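Local coordinates for hypothetical conserved protein (Thermus thermophilus, PDB 3DZM) that is a major outer-membrane beta-barrel that binds a calcium ion and whose biological role remains unknown, at residues L40-G45 against L84-L89. Residues are numbered along the deposited sequence; the frame is centred on the assembly and turned at random.
Sequences LGVRLG and LSLDVL
Arg43 and Asp87 face each other as a hydrogen-bonded pair between antiparallel neighbours of the outer-membrane barrel, strands 40-50 and 76-90. Their backbones bond both ways, Arg43 N to Asp87 O at 3.0 Å and Asp87 N to Arg43 O at 2.9 Å. Gly45 and Ser85 repeat the two-way pattern; at Gly41 and Leu89 the bond from Leu89 N is nearly straight and the return from Gly41 N is weak.

The charged side chains run side by side into the barrel. With CG anti to the backbone N (chi1 177°) and a bend at chi3, Arg43 presents its guanidinium edge to one carboxylate oxygen: NE lies 2.9 Å and NH2 2.7 Å from Asp87 OD2, the two planes turned 64° apart. Asp87 OD1 goes to Arg108, while Arg43 also pairs with Glu14 and Asp156 and makes a cation-pi contact with Tyr104.

On the other face, hydrocarbon meets hydrocarbon: Leu86 CD1 sits 3.7 Å from Val42 CG1 and also touches Leu44.

A leucine in place of Arg43 would probably leave OD2 of buried Asp87, and also Glu14 and Asp156, without this shared cation. Charge inside and aliphatic groups outside suit a barrel wall facing lipid.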
loop_
_atom_site.group_PDB
_atom_site.type_symbol
_atom_site.label_atom_id
_atom_site.label_comp_id
_atom_site.label_asym_id
_atom_site.label_seq_id
_atom_site.Cartn_x
_atom_site.Cartn_y
_atom_site.Cartn_z
ATOM N N LEU A 40 12.252 11.990 -19.728
ATOM C CA LEU A 40 11.199 11.995 -18.712
ATOM C C LEU A 40 10.072 11.007 -18.968
ATOM O O LEU A 40 9.739 10.668 -20.103
ATOM C CB LEU A 40 10.575 13.370 -18.553
ATOM C CG LEU A 40 11.271 14.234 -17.506
ATOM C CD1 LEU A 40 11.243 13.543 -16.163
ATOM C CD2 LEU A 40 12.696 14.483 -17.916
ATOM N N GLY A 41 9.492 10.558 -17.864
ATOM C CA GLY A 41 8.442 9.569 -17.838
ATOM C C GLY A 41 7.562 9.908 -16.668
ATOM O O GLY A 41 8.037 10.456 -15.693
ATOM N N VAL A 42 6.275 9.601 -16.781
ATOM C CA VAL A 42 5.314 9.762 -15.695
ATOM C C VAL A 42 4.515 8.472 -15.577
ATOM O O VAL A 42 4.152 7.879 -16.583
ATOM C CB VAL A 42 4.424 10.958 -15.956
ATOM C CG1 VAL A 42 3.277 10.975 -15.022
ATOM C CG2 VAL A 42 5.248 12.216 -15.770
ATOM N N ARG A 43 4.318 7.996 -14.347
ATOM C CA ARG A 43 3.514 6.807 -14.100
ATOM C C ARG A 43 2.435 7.126 -13.057
ATOM O O ARG A 43 2.763 7.653 -11.988
ATOM C CB ARG A 43 4.390 5.623 -13.652
ATOM C CG ARG A 43 3.577 4.383 -13.327
ATOM C CD ARG A 43 4.387 3.170 -13.025
ATOM N NE ARG A 43 5.308 3.438 -11.947
ATOM C CZ ARG A 43 6.067 2.510 -11.392
ATOM N NH1 ARG A 43 5.977 1.271 -11.834
ATOM N NH2 ARG A 43 6.913 2.827 -10.414
ATOM N N LEU A 44 1.160 6.860 -13.379
ATOM C CA LEU A 44 0.081 6.882 -12.370
ATOM C C LEU A 44 -0.352 5.460 -12.144
ATOM O O LEU A 44 -0.580 4.741 -13.105
ATOM C CB LEU A 44 -1.170 7.572 -12.870
ATOM C CG LEU A 44 -1.385 9.059 -12.849
ATOM C CD1 LEU A 44 -0.207 9.703 -13.499
ATOM C CD2 LEU A 44 -2.613 9.310 -13.663
ATOM N N GLY A 45 -0.504 5.059 -10.891
ATOM C CA GLY A 45 -0.766 3.670 -10.607
ATOM C C GLY A 45 -1.630 3.481 -9.395
ATOM O O GLY A 45 -1.664 4.340 -8.518
ATOM N N LEU A 84 -2.728 5.106 -4.187
ATOM C CA LEU A 84 -2.679 5.885 -5.418
ATOM C C LEU A 84 -1.343 6.542 -5.435
ATOM O O LEU A 84 -0.905 7.117 -4.444
ATOM C CB LEU A 84 -3.776 6.935 -5.445
ATOM C CG LEU A 84 -5.075 6.372 -6.001
ATOM C CD1 LEU A 84 -5.568 5.318 -5.064
ATOM C CD2 LEU A 84 -6.100 7.443 -6.155
ATOM N N SER A 85 -0.676 6.437 -6.564
ATOM C CA SER A 85 0.677 6.938 -6.658
ATOM C C SER A 85 0.952 7.689 -7.983
ATOM O O SER A 85 0.378 7.401 -9.019
ATOM C CB SER A 85 1.670 5.782 -6.443
ATOM O OG SER A 85 2.122 5.328 -7.699
ATOM N N LEU A 86 1.832 8.675 -7.916
ATOM C CA LEU A 86 2.351 9.348 -9.088
ATOM C C LEU A 86 3.875 9.373 -9.010
ATOM O O LEU A 86 4.423 9.771 -7.990
ATOM C CB LEU A 86 1.824 10.780 -9.174
ATOM C CG LEU A 86 2.540 11.539 -10.289
ATOM C CD1 LEU A 86 1.878 11.275 -11.633
ATOM C CD2 LEU A 86 2.564 13.007 -9.992
ATOM N N ASP A 87 4.542 8.927 -10.079
ATOM C CA ASP A 87 5.998 8.875 -10.139
ATOM C C ASP A 87 6.510 9.641 -11.332
ATOM O O ASP A 87 6.039 9.448 -12.436
ATOM C CB ASP A 87 6.539 7.450 -10.341
ATOM C CG ASP A 87 6.019 6.457 -9.358
ATOM O OD1 ASP A 87 5.756 6.837 -8.214
ATOM O OD2 ASP A 87 5.896 5.273 -9.728
ATOM N N VAL A 88 7.523 10.470 -11.115
ATOM C CA VAL A 88 8.319 11.002 -12.204
ATOM C C VAL A 88 9.519 10.088 -12.370
ATOM O O VAL A 88 10.212 9.822 -11.394
ATOM C CB VAL A 88 8.768 12.441 -11.898
ATOM C CG1 VAL A 88 9.833 12.967 -12.928
ATOM C CG2 VAL A 88 7.525 13.340 -11.767
ATOM N N LEU A 89 9.715 9.587 -13.595
ATOM C CA LEU A 89 10.811 8.692 -13.972
ATOM C C LEU A 89 11.795 9.408 -14.866
ATOM O O LEU A 89 11.396 10.144 -15.732
ATOM C CB LEU A 89 10.256 7.525 -14.781
ATOM C CG LEU A 89 9.078 6.791 -14.156
ATOM C CD1 LEU A 89 7.990 6.537 -15.157
ATOM C CD2 LEU A 89 9.592 5.496 -13.587
#